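Local coordinates for 3-oxoacyl-[acyl-carrier-protein] synthase 2 (Rickettsia rickettsii, PDB 4JGA) that probably catalyses the condensation of malonyl-acyl-carrier-protein with a growing acyl chain, the elongation step of bacterial fatty acid synthesis, at residues 308-313 and 343-348; 123-128 and 189-194; 195-200 and 281-286; 106-111 and 275-280; 222-227 and 250-255. All blocks are in the same frame, centred on the assembly; numbering follows the deposited sequence.

Contact 1 of 5, residues 308-313 and 343-348; sequences DAMLDA and KLFLEA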
# COMPACT_ATOMS: atom_id res chain seq x y z
N ASP A 308 -2.22 -12.83 -18.89
CA ASP A 308 -0.83 -12.66 -18.47
C ASP A 308 -0.42 -13.61 -17.34
O ASP A 308 0.71 -14.03 -17.28
CB ASP A 308 -0.60 -11.23 -17.99
CG ASP A 308 -0.74 -10.19 -19.12
OD1 ASP A 308 -0.95 -10.56 -20.31
OD2 ASP A 308 -0.64 -9.01 -18.76
N ALA A 309 -1.35 -13.92 -16.46
CA ALA A 309 -1.03 -14.79 -15.33
C ALA A 309 -0.66 -16.17 -15.86
O ALA A 309 0.31 -16.78 -15.40
CB ALA A 309 -2.20 -14.86 -14.37
N MET A 310 -1.36 -16.60 -16.90
CA MET A 310 -1.10 -17.89 -17.55
C MET A 310 0.14 -17.89 -18.40
O MET A 310 0.91 -18.85 -18.38
CB MET A 310 -2.32 -18.32 -18.35
CG MET A 310 -3.47 -18.74 -17.46
SD MET A 310 -4.85 -19.40 -18.39
CE MET A 310 -5.45 -17.98 -19.27
N LEU A 311 0.38 -16.79 -19.11
CA LEU A 311 1.64 -16.64 -19.83
C LEU A 311 2.83 -16.64 -18.86
O LEU A 311 3.85 -17.27 -19.12
CB LEU A 311 1.63 -15.37 -20.71
CG LEU A 311 0.70 -15.41 -21.92
CD1 LEU A 311 0.66 -14.04 -22.60
CD2 LEU A 311 1.10 -16.47 -22.96
N ASP A 312 2.69 -15.92 -17.77
CA ASP A 312 3.71 -15.83 -16.73
C ASP A 312 3.98 -17.27 -16.18
O ASP A 312 5.13 -17.64 -15.99
CB ASP A 312 3.23 -14.87 -15.61
CG ASP A 312 4.27 -14.64 -14.51
OD1 ASP A 312 5.43 -14.51 -14.85
OD2 ASP A 312 3.92 -14.59 -13.30
N ALA A 313 2.92 -18.06 -16.02
CA ALA A 313 3.01 -19.47 -15.59
C ALA A 313 3.52 -20.47 -16.64
O ALA A 313 3.77 -21.65 -16.33
CB ALA A 313 1.66 -19.93 -15.11
N LYS A 343 -14.53 -15.81 -23.12
CA LYS A 343 -13.68 -15.46 -24.25
C LYS A 343 -12.38 -16.22 -24.16
O LYS A 343 -11.94 -16.82 -25.12
CB LYS A 343 -13.37 -13.95 -24.23
CG LYS A 343 -12.75 -13.37 -25.51
CD LYS A 343 -13.79 -12.44 -26.15
CE LYS A 343 -13.36 -11.93 -27.53
NZ LYS A 343 -13.69 -12.88 -28.61
N LEU A 344 -11.78 -16.21 -22.98
CA LEU A 344 -10.48 -16.84 -22.78
C LEU A 344 -10.54 -18.37 -22.71
O LEU A 344 -9.61 -19.05 -23.21
CB LEU A 344 -9.89 -16.29 -21.49
CG LEU A 344 -8.41 -16.33 -21.22
CD1 LEU A 344 -7.56 -15.86 -22.39
CD2 LEU A 344 -8.17 -15.45 -19.98
N PHE A 345 -11.61 -18.92 -22.14
CA PHE A 345 -11.64 -20.34 -21.79
C PHE A 345 -12.62 -21.22 -22.53
O PHE A 345 -12.41 -22.43 -22.61
CB PHE A 345 -11.90 -20.50 -20.29
CG PHE A 345 -10.74 -20.08 -19.43
CD1 PHE A 345 -9.67 -20.94 -19.24
CD2 PHE A 345 -10.73 -18.83 -18.82
CE1 PHE A 345 -8.60 -20.55 -18.47
CE2 PHE A 345 -9.66 -18.43 -18.05
CZ PHE A 345 -8.59 -19.29 -17.85
N LEU A 346 -13.68 -20.65 -23.08
CA LEU A 346 -14.78 -21.49 -23.56
C LEU A 346 -14.36 -22.49 -24.68
O LEU A 346 -14.68 -23.68 -24.60
CB LEU A 346 -15.97 -20.61 -23.96
CG LEU A 346 -17.22 -21.33 -24.49
CD1 LEU A 346 -17.76 -22.28 -23.43
CD2 LEU A 346 -18.28 -20.31 -24.92
N GLU A 347 -13.63 -22.01 -25.69
CA GLU A 347 -13.21 -22.85 -26.83
C GLU A 347 -12.17 -23.88 -26.39
O GLU A 347 -12.28 -25.04 -26.76
CB GLU A 347 -12.67 -22.00 -28.02
N ALA A 348 -11.19 -23.48 -25.59
CA ALA A 348 -10.07 -24.37 -25.24
C ALA A 348 -10.36 -25.25 -24.02
O ALA A 348 -9.68 -26.24 -23.79
CB ALA A 348 -8.82 -23.54 -24.96

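Contact 2 of 5, residues 123-128 and 189-194; sequences GLILGS and AHAIGD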
# COMPACT_ATOMS: atom_id res chain seq x y z
N GLY A 123 10.36 -11.70 5.04
CA GLY A 123 9.70 -10.44 4.84
C GLY A 123 8.19 -10.58 4.93
O GLY A 123 7.66 -11.67 5.11
N LEU A 124 7.51 -9.45 4.78
CA LEU A 124 6.05 -9.38 4.84
C LEU A 124 5.51 -8.38 3.78
O LEU A 124 6.08 -7.30 3.55
CB LEU A 124 5.58 -8.91 6.22
CG LEU A 124 6.20 -9.56 7.47
CD1 LEU A 124 7.47 -8.84 7.87
CD2 LEU A 124 5.22 -9.55 8.63
N ILE A 125 4.37 -8.76 3.18
CA ILE A 125 3.55 -7.86 2.38
C ILE A 125 2.10 -8.13 2.78
O ILE A 125 1.43 -9.05 2.27
CB ILE A 125 3.73 -8.03 0.87
CG1 ILE A 125 5.20 -7.84 0.47
CG2 ILE A 125 2.89 -6.99 0.13
CD1 ILE A 125 5.43 -7.87 -1.04
N LEU A 126 1.66 -7.32 3.73
CA LEU A 126 0.35 -7.43 4.32
C LEU A 126 -0.38 -6.10 4.10
O LEU A 126 0.16 -5.02 4.34
CB LEU A 126 0.42 -7.81 5.81
CG LEU A 126 1.01 -9.15 6.14
CD1 LEU A 126 1.32 -9.27 7.62
CD2 LEU A 126 0.05 -10.24 5.71
N GLY A 127 -1.60 -6.19 3.56
CA GLY A 127 -2.32 -4.98 3.18
C GLY A 127 -3.76 -4.94 3.64
O GLY A 127 -4.26 -5.88 4.29
N SER A 128 -4.39 -3.82 3.31
CA SER A 128 -5.81 -3.57 3.49
C SER A 128 -6.25 -2.59 2.40
O SER A 128 -5.43 -1.84 1.89
CB SER A 128 -6.07 -2.98 4.87
OG SER A 128 -7.47 -2.88 5.13
N ALA A 189 -4.63 -10.07 -3.38
CA ALA A 189 -4.00 -10.72 -4.54
C ALA A 189 -2.67 -10.06 -4.92
O ALA A 189 -1.66 -10.75 -5.15
CB ALA A 189 -4.94 -10.73 -5.71
N HIS A 190 -2.65 -8.72 -5.01
CA HIS A 190 -1.39 -8.02 -5.27
C HIS A 190 -0.38 -8.30 -4.18
O HIS A 190 0.79 -8.54 -4.47
CB HIS A 190 -1.57 -6.53 -5.38
CG HIS A 190 -2.13 -6.07 -6.67
ND1 HIS A 190 -3.38 -5.51 -6.75
CD2 HIS A 190 -1.65 -6.10 -7.94
CE1 HIS A 190 -3.63 -5.18 -8.01
NE2 HIS A 190 -2.61 -5.54 -8.74
N ALA A 191 -0.80 -8.34 -2.92
CA ALA A 191 0.15 -8.64 -1.83
C ALA A 191 0.86 -9.98 -2.04
O ALA A 191 2.07 -10.09 -1.92
CB ALA A 191 -0.58 -8.64 -0.49
N ILE A 192 0.06 -11.01 -2.32
CA ILE A 192 0.58 -12.37 -2.54
C ILE A 192 1.43 -12.44 -3.80
O ILE A 192 2.53 -12.99 -3.78
CB ILE A 192 -0.58 -13.38 -2.55
CG1 ILE A 192 -1.13 -13.52 -1.12
CG2 ILE A 192 -0.11 -14.75 -3.01
CD1 ILE A 192 -2.46 -14.23 -1.04
N GLY A 193 0.95 -11.87 -4.90
CA GLY A 193 1.73 -11.84 -6.14
C GLY A 193 3.05 -11.11 -5.96
O GLY A 193 4.10 -11.62 -6.34
N ASP A 194 3.00 -9.93 -5.35
CA ASP A 194 4.27 -9.21 -5.07
C ASP A 194 5.21 -9.98 -4.14
O ASP A 194 6.43 -9.96 -4.32
CB ASP A 194 3.98 -7.84 -4.40
CG ASP A 194 3.26 -6.87 -5.33
OD1 ASP A 194 3.07 -7.14 -6.54
OD2 ASP A 194 2.85 -5.82 -4.79

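Contact 3 of 5, residues 195-200 and 281-286; sequences AMRMIK and IGYGST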
# COMPACT_ATOMS: atom_id res chain seq x y z
N ALA A 195 4.65 -10.62 -3.11
CA ALA A 195 5.46 -11.44 -2.23
C ALA A 195 6.12 -12.61 -3.01
O ALA A 195 7.29 -12.96 -2.78
CB ALA A 195 4.62 -11.96 -1.10
N MET A 196 5.39 -13.20 -3.94
CA MET A 196 5.95 -14.26 -4.77
C MET A 196 7.12 -13.73 -5.61
O MET A 196 8.14 -14.37 -5.71
CB MET A 196 4.87 -14.86 -5.65
CG MET A 196 5.36 -15.91 -6.62
SD MET A 196 5.86 -15.15 -8.17
CE MET A 196 4.29 -14.78 -8.90
N ARG A 197 6.94 -12.56 -6.19
CA ARG A 197 7.96 -11.95 -7.03
C ARG A 197 9.21 -11.66 -6.19
O ARG A 197 10.32 -11.84 -6.66
CB ARG A 197 7.43 -10.67 -7.67
CG ARG A 197 6.37 -10.88 -8.75
CD ARG A 197 6.96 -11.26 -10.07
NE ARG A 197 6.02 -11.71 -11.10
CZ ARG A 197 5.23 -10.92 -11.84
NH1 ARG A 197 5.21 -9.59 -11.71
NH2 ARG A 197 4.43 -11.50 -12.73
N MET A 198 9.00 -11.23 -4.96
CA MET A 198 10.12 -10.98 -4.07
C MET A 198 11.01 -12.23 -3.87
O MET A 198 12.24 -12.14 -3.90
CB MET A 198 9.58 -10.48 -2.75
CG MET A 198 10.63 -10.06 -1.75
SD MET A 198 10.95 -8.29 -1.84
CE MET A 198 9.35 -7.76 -1.19
N ILE A 199 10.37 -13.39 -3.68
CA ILE A 199 11.05 -14.65 -3.51
C ILE A 199 11.62 -15.12 -4.84
O ILE A 199 12.78 -15.52 -4.89
CB ILE A 199 10.11 -15.71 -2.92
CG1 ILE A 199 9.70 -15.28 -1.50
CG2 ILE A 199 10.81 -17.06 -2.84
CD1 ILE A 199 8.64 -16.13 -0.84
N LYS A 200 10.83 -15.01 -5.90
CA LYS A 200 11.24 -15.42 -7.25
C LYS A 200 12.56 -14.81 -7.63
O LYS A 200 13.42 -15.49 -8.20
CB LYS A 200 10.20 -15.01 -8.28
CG LYS A 200 10.48 -15.39 -9.71
CD LYS A 200 9.32 -14.93 -10.61
CE LYS A 200 9.57 -15.22 -12.08
NZ LYS A 200 8.53 -14.52 -12.88
N ILE A 281 2.66 -20.01 -9.57
CA ILE A 281 3.38 -20.04 -10.82
C ILE A 281 3.07 -18.88 -11.75
O ILE A 281 3.80 -18.66 -12.70
CB ILE A 281 3.17 -21.38 -11.60
CG1 ILE A 281 1.69 -21.71 -11.82
CG2 ILE A 281 3.87 -22.52 -10.90
CD1 ILE A 281 1.51 -22.81 -12.85
N GLY A 282 1.97 -18.18 -11.52
CA GLY A 282 1.59 -17.09 -12.40
C GLY A 282 0.95 -15.95 -11.68
O GLY A 282 0.15 -16.15 -10.74
N TYR A 283 1.25 -14.74 -12.17
CA TYR A 283 0.75 -13.49 -11.60
C TYR A 283 0.56 -12.47 -12.73
O TYR A 283 1.52 -12.14 -13.44
CB TYR A 283 1.75 -12.91 -10.61
CG TYR A 283 1.46 -11.57 -9.93
CD1 TYR A 283 0.17 -11.12 -9.67
CD2 TYR A 283 2.52 -10.79 -9.46
CE1 TYR A 283 -0.05 -9.93 -9.01
CE2 TYR A 283 2.31 -9.60 -8.77
CZ TYR A 283 1.03 -9.17 -8.55
OH TYR A 283 0.85 -7.98 -7.87
N GLY A 284 -0.68 -12.01 -12.87
CA GLY A 284 -1.03 -10.96 -13.81
C GLY A 284 -1.52 -9.73 -13.05
O GLY A 284 -2.27 -9.86 -12.08
N SER A 285 -1.09 -8.56 -13.48
CA SER A 285 -1.44 -7.30 -12.83
C SER A 285 -1.60 -6.19 -13.87
O SER A 285 -0.64 -5.84 -14.53
CB SER A 285 -0.36 -6.89 -11.82
OG SER A 285 -0.70 -5.65 -11.22
N THR A 286 -2.80 -5.65 -14.01
CA THR A 286 -3.12 -4.75 -15.09
C THR A 286 -4.03 -3.62 -14.61
O THR A 286 -4.58 -3.67 -13.50
CB THR A 286 -3.87 -5.48 -16.21
OG1 THR A 286 -5.11 -5.99 -15.69
CG2 THR A 286 -3.07 -6.65 -16.75

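Contact 4 of 5, residues 106-111 and 275-280; sequences VEDSGW and KVYGEV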
# COMPACT_ATOMS: atom_id res chain seq x y z
N VAL A 106 1.65 -18.57 10.12
CA VAL A 106 3.00 -18.77 10.56
C VAL A 106 3.11 -20.09 11.35
O VAL A 106 3.97 -20.89 11.04
CB VAL A 106 3.53 -17.60 11.41
CG1 VAL A 106 4.84 -17.98 12.09
CG2 VAL A 106 3.73 -16.39 10.53
N GLU A 107 2.23 -20.30 12.30
CA GLU A 107 2.22 -21.55 13.07
C GLU A 107 1.97 -22.77 12.16
O GLU A 107 2.62 -23.78 12.33
CB GLU A 107 1.23 -21.49 14.20
CG GLU A 107 1.68 -20.56 15.31
CD GLU A 107 0.74 -20.56 16.52
OE1 GLU A 107 -0.30 -21.29 16.46
OE2 GLU A 107 1.02 -19.83 17.52
N ASP A 108 1.08 -22.65 11.18
CA ASP A 108 0.82 -23.73 10.26
C ASP A 108 2.11 -24.09 9.49
O ASP A 108 2.42 -25.25 9.27
CB ASP A 108 -0.30 -23.31 9.29
CG ASP A 108 -0.63 -24.39 8.27
OD1 ASP A 108 -0.66 -25.56 8.68
OD2 ASP A 108 -0.89 -24.04 7.08
N SER A 109 2.88 -23.08 9.08
CA SER A 109 4.08 -23.31 8.30
C SER A 109 5.25 -23.86 9.11
O SER A 109 6.20 -24.37 8.53
CB SER A 109 4.55 -22.02 7.65
OG SER A 109 5.06 -21.14 8.63
N GLY A 110 5.21 -23.71 10.42
CA GLY A 110 6.32 -24.13 11.26
C GLY A 110 7.54 -23.22 11.16
O GLY A 110 8.58 -23.50 11.77
N TRP A 111 7.42 -22.09 10.45
CA TRP A 111 8.56 -21.22 10.28
C TRP A 111 8.62 -20.24 11.43
O TRP A 111 7.96 -19.20 11.44
CB TRP A 111 8.46 -20.49 8.95
CG TRP A 111 9.62 -19.61 8.66
CD1 TRP A 111 9.60 -18.23 8.53
CD2 TRP A 111 10.98 -20.00 8.47
NE1 TRP A 111 10.86 -17.75 8.29
CE2 TRP A 111 11.73 -18.82 8.25
CE3 TRP A 111 11.64 -21.23 8.50
CZ2 TRP A 111 13.12 -18.83 8.04
CZ3 TRP A 111 13.03 -21.25 8.28
CH2 TRP A 111 13.75 -20.04 8.04
N LYS A 275 5.46 -28.42 5.06
CA LYS A 275 4.26 -28.82 4.34
C LYS A 275 4.14 -27.91 3.10
O LYS A 275 4.42 -26.69 3.17
CB LYS A 275 3.02 -28.65 5.22
N VAL A 276 3.78 -28.47 1.96
CA VAL A 276 3.67 -27.68 0.74
C VAL A 276 2.27 -27.85 0.16
O VAL A 276 1.87 -28.95 -0.18
CB VAL A 276 4.72 -28.11 -0.28
CG1 VAL A 276 4.52 -27.36 -1.58
CG2 VAL A 276 6.13 -27.86 0.26
N TYR A 277 1.51 -26.76 0.10
CA TYR A 277 0.13 -26.78 -0.39
C TYR A 277 0.03 -26.66 -1.91
O TYR A 277 -0.95 -27.13 -2.49
CB TYR A 277 -0.65 -25.61 0.19
CG TYR A 277 -0.93 -25.72 1.67
CD1 TYR A 277 -2.06 -26.39 2.13
CD2 TYR A 277 -0.11 -25.10 2.60
CE1 TYR A 277 -2.34 -26.48 3.48
CE2 TYR A 277 -0.38 -25.21 3.96
CZ TYR A 277 -1.51 -25.90 4.38
OH TYR A 277 -1.80 -25.99 5.70
N GLY A 278 1.04 -26.06 -2.55
CA GLY A 278 0.96 -25.72 -3.94
C GLY A 278 2.07 -24.79 -4.34
O GLY A 278 2.79 -24.24 -3.50
N GLU A 279 2.21 -24.57 -5.64
CA GLU A 279 3.22 -23.67 -6.16
C GLU A 279 2.52 -22.47 -6.85
O GLU A 279 1.58 -22.63 -7.62
CB GLU A 279 4.15 -24.40 -7.12
CG GLU A 279 5.31 -23.53 -7.63
CD GLU A 279 6.18 -24.23 -8.65
OE1 GLU A 279 5.94 -25.45 -8.90
OE2 GLU A 279 7.11 -23.57 -9.17
N VAL A 280 2.98 -21.27 -6.52
CA VAL A 280 2.48 -20.06 -7.16
C VAL A 280 3.30 -19.88 -8.42
O VAL A 280 4.49 -19.67 -8.35
CB VAL A 280 2.63 -18.82 -6.26
CG1 VAL A 280 1.90 -17.63 -6.86
CG2 VAL A 280 2.08 -19.10 -4.88

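Contact 5 of 5, residues 222-227 and 250-255; sequences AGFVAA and SGFVMG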
# COMPACT_ATOMS: atom_id res chain seq x y z
N ALA A 222 -22.34 3.54 4.49
CA ALA A 222 -22.92 4.72 3.84
C ALA A 222 -22.15 5.04 2.55
O ALA A 222 -22.74 5.33 1.52
CB ALA A 222 -22.91 5.91 4.77
N GLY A 223 -20.82 4.91 2.61
CA GLY A 223 -19.96 5.13 1.44
C GLY A 223 -20.28 4.26 0.26
O GLY A 223 -20.48 4.74 -0.86
N PHE A 224 -20.40 2.97 0.52
CA PHE A 224 -20.69 2.01 -0.55
C PHE A 224 -22.12 2.09 -1.03
O PHE A 224 -22.39 1.90 -2.22
CB PHE A 224 -20.28 0.59 -0.14
CG PHE A 224 -18.80 0.36 -0.22
CD1 PHE A 224 -18.18 0.20 -1.44
CD2 PHE A 224 -18.01 0.37 0.92
CE1 PHE A 224 -16.82 0.01 -1.53
CE2 PHE A 224 -16.64 0.17 0.85
CZ PHE A 224 -16.04 -0.00 -0.39
N VAL A 225 -23.06 2.41 -0.12
CA VAL A 225 -24.42 2.65 -0.54
C VAL A 225 -24.43 3.83 -1.50
O VAL A 225 -25.09 3.78 -2.56
CB VAL A 225 -25.37 2.91 0.67
CG1 VAL A 225 -26.72 3.50 0.22
CG2 VAL A 225 -25.56 1.63 1.46
N ALA A 226 -23.69 4.90 -1.16
CA ALA A 226 -23.73 6.13 -1.98
C ALA A 226 -23.07 5.89 -3.35
O ALA A 226 -23.49 6.45 -4.32
CB ALA A 226 -23.07 7.29 -1.25
N ALA A 227 -22.07 5.02 -3.40
CA ALA A 227 -21.48 4.59 -4.67
C ALA A 227 -22.38 3.64 -5.45
O ALA A 227 -21.99 3.19 -6.50
CB ALA A 227 -20.15 3.92 -4.42
N SER A 250 -28.07 -7.66 -7.45
CA SER A 250 -28.19 -6.20 -7.46
C SER A 250 -27.15 -5.48 -6.58
O SER A 250 -27.43 -4.40 -6.04
CB SER A 250 -29.60 -5.81 -7.01
OG SER A 250 -29.84 -6.12 -5.64
N GLY A 251 -25.93 -6.04 -6.50
CA GLY A 251 -24.86 -5.42 -5.77
C GLY A 251 -24.22 -6.36 -4.78
O GLY A 251 -24.80 -7.40 -4.40
N PHE A 252 -22.99 -6.00 -4.38
CA PHE A 252 -22.27 -6.82 -3.44
C PHE A 252 -22.69 -6.61 -1.98
O PHE A 252 -23.41 -5.67 -1.66
CB PHE A 252 -20.73 -6.78 -3.66
CG PHE A 252 -20.01 -5.50 -3.29
CD1 PHE A 252 -19.65 -5.23 -1.96
CD2 PHE A 252 -19.48 -4.68 -4.27
CE1 PHE A 252 -18.94 -4.11 -1.64
CE2 PHE A 252 -18.73 -3.55 -3.94
CZ PHE A 252 -18.47 -3.26 -2.62
N VAL A 253 -22.28 -7.55 -1.14
CA VAL A 253 -22.48 -7.47 0.31
C VAL A 253 -21.07 -7.30 0.92
O VAL A 253 -20.15 -8.08 0.60
CB VAL A 253 -23.16 -8.72 0.85
CG1 VAL A 253 -23.32 -8.67 2.38
CG2 VAL A 253 -24.53 -8.92 0.19
N MET A 254 -20.91 -6.26 1.71
CA MET A 254 -19.64 -6.05 2.38
C MET A 254 -19.38 -7.13 3.45
O MET A 254 -20.30 -7.60 4.11
CB MET A 254 -19.58 -4.68 3.10
CG MET A 254 -19.77 -3.49 2.19
SD MET A 254 -19.99 -1.99 3.15
CE MET A 254 -18.35 -1.83 3.89
N GLY A 255 -18.12 -7.48 3.59
CA GLY A 255 -17.65 -8.39 4.61
C GLY A 255 -16.32 -7.98 5.23
O GLY A 255 -15.67 -7.01 4.80

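Contact 1 of 5, residues 308-313 and 343-348
The flat group here is the phenyl ring of Phe345, and the thioether of Met310 comes to its CE1-CZ end obliquely, neither squarely over a face nor squarely at an edge. Met310 SD is 4.8 Å from the centroid of the Phe345 ring, on a line 65° off the ring normal, which makes a Met-aromatic contact. Met310 CE lies 3.7 Å from Phe345 CZ and also reaches Leu344, meeting it tip to tip with 3.8 Å between Met310 CE and Leu344 CD2. The Met310 chain runs out extended through chi2 and then turns at chi3 (-68°), which turns its methyl toward both the leucine and the ring. Helices 300-312 and 331-345, both in the C-terminal half of this thiolase-fold enzyme, are joined in this way. Their nearest CA atoms, those of Met310 and Leu344, are 10.8 Å apart, a gap well suited to a long, flexible methionine whose polarisable sulfur can settle beside an aromatic ring. Ile320 touches both Met310 and Phe345, and Pro317 lies against Phe345. The side chain of Phe345 is about 8 Å from the sodium ion held at Asp318 and Asp321.

Contact 2 of 5, residues 123-128 and 189-194
Ile125 and Asp194 cross at about a right angle, with Ala191 on the preceding turn of the helix completing the surface that the isoleucine meets. The two branches of Ile125 divide the work. CG2 lies against Ala191, 3.9 Å from its CB, while the longer branch has CG1 beside the backbone N (chi1 -57°) and runs on extended, so that Ile125 CD1 ends 3.7 Å from Asp194 CB. The aspartate thus offers its methylene to the isoleucine, and its carboxylate is engaged elsewhere: OD1 accepts hydrogen bonds from Tyr283 OH and from Gln179 NE2 of the second subunit. Ala191 comes close to the strand itself, its CB 3.4 Å from Ile125 O. With the CA atoms of Ile125 and Ala191 only 5.5 Å apart, a methyl is about as much side chain as the helix can present here. Gly127, two residues along the strand, has no side chain to add on this same side.

Strand 122-127 belongs to the N-terminal half of the thiolase fold, and helix 187-200 is the buried helix of its central layer. In this family the nucleophilic cysteine sits at the N-terminal end of that helix. Leu126 points away from it and packs on Leu164 of helix 163-172, so the strand lies between two helices, a setting that suits its apolar residues. The backbone of Ile125 is hydrogen-bonded to Ile208 of strand 206-213. Further across the same sheet, Ile192 of the helix rests on Ala209 of strand 206-213 and on Val261 and Leu263 of strand 257-265.

Contact 3 of 5, residues 195-200 and 281-286
Two different bends bring Met196 and Arg197 onto Tyr283. In Met196, CG lies opposite the backbone N and the chain then folds at chi2 (-89°) and again at chi3, which carries CE to 3.6 Å from Tyr283 CB. Arg197 starts out beside its own backbone N and kinks at chi2, so that its guanidinium is laid against the ring. Tyr283 CD2 stands 3.6 Å above the guanidinium plane, over its centre, yet the two planes are 50° apart, so the ring is tilted rather than stacked. Nearer its root, the arginine puts CG at the ring edge, in plane, 3.9 Å from Tyr283 CD2. Long side chains are needed because the axes of the helix and strand segments approach no closer than 10.0 Å, with 126° between their directions.

Helix 187-200, from the N-terminal half of the thiolase fold, here packs on strand 278-287 of the C-terminal half. The strand has a classic beta bulge just before the tyrosine, where Ile281 and Gly282 both face Val430. The charge of Arg197 is met by Asp312 in a salt bridge, and the same arginine makes a cation-pi contact with Tyr203 of the second subunit. Asp312 OD2 also accepts from Tyr283 N, fixing the guanidinium relative to the strand. The tyrosine, with its apolar ring and a hydroxyl bonded to Asp194, suits a buried place beside the dimer interface.

Contact 4 of 5, residues 106-111 and 275-280
The C-terminal end of helix 93-109 is tied to the run-in of strand 278-287 by one hydrogen bond between side chains, from Tyr277 OH to Asp108 OD2. The bond is short, 2.6 Å from Tyr277 OH to Asp108 OD2, and it uses the syn lone pair of that oxygen, on the side of Asp108 OD1. The oxygen lies at the edge of the tyrosine ring, near its plane, while the carboxylate itself is turned 54° from the ring. The two side chains come from opposite directions: Asp108, with CG opposite the backbone N (chi1 179°), swings out from the helix, and the long tyrosine reaches back to meet it.

The link spans the two halves of the thiolase fold near the surface, over strand 18-26. That strand supplies the second donor, Leu23 N, which also bonds to Asp108 OD2, and Leu23 packs against the Tyr277 ring. Two donors on one oxygen would be expected to favour the ionised carboxylate, which makes aspartate a fitting residue here.

Just beyond, the helix is brought to a close by an ST turn. Ser109 OG donates to Val106 O (2.7 Å) and accepts from Trp111 N at 3.1 Å, so that a single hydroxyl bridges the last turn and the chain leaving it. Gly110, between Ser109 and Trp111, is the first residue to leave the helical conformation, with a positive phi of 73°, easy for glycine. Ser109 O receives a bond from Arg272 NH1, and Trp111 sets its ring edge-to-face with His268.

Contact 5 of 5, residues 222-227 and 250-255
The last turns of helix 218-226 face an irregular, extended segment, with the CA atoms of Phe224 and Met254 8.6 Å apart. Phe224 spans the gap and is met by two side chains. Phe252 presents its edge to the Phe224 face in an offset edge-to-face pair, with centroids 5.6 Å apart and planes at 65°. The tip of that edge, Phe252 CZ, lies 3.7 Å from Phe224 CD1. Phe252 gets there through an uncommon first torsion (chi1 72°), which places CG between the backbone N and the carbonyl carbon. At the other ortho carbon, Met254 CE approaches Phe224 CD2 to 3.7 Å. Its sulfur makes a Met-aromatic contact: Met254 SD is 4.8 Å from the centroid of the Phe224 ring, obliquely placed. Flat rings and a pliable thioether fit this buried site. A CB on Gly251 would, at its backbone angles, run into Ser250 O, so glycine suits the place. Leu230, in the loop after the helix, touches both phenylalanines, and Phe252 also sets its ring edge-to-face with His363. Helix 218-226 meets the second subunit, where Phe224 packs on Ile156 of the neighbouring chain, while segment 250-255 leads into strand 257-265.

Overall arrangement
Contacts 2 and 3, centres 10 Å apart, lie on successive turns of helix 187-200, gripping it from strand 122-127 of the N-terminal half and strand 278-287 of the C-terminal half of the thiolase fold. Contact 4 shares strand 278-287 with contact 3, touching it through Met196 and Val280; it spans the longest loop, within which contacts 2 and 5 close, and its segments alternate with those of contact 3. Contact 1 opens after the others close, on helix 300-312, which follows that strand, and helix 331-345; Asp312 joins it to contact 3. Contact 5 stands apart, 30 Å from contact 3 between centres. Contacts 2, 3 and 5 reach the second subunit, so helix 187-200 borders the dimer interface.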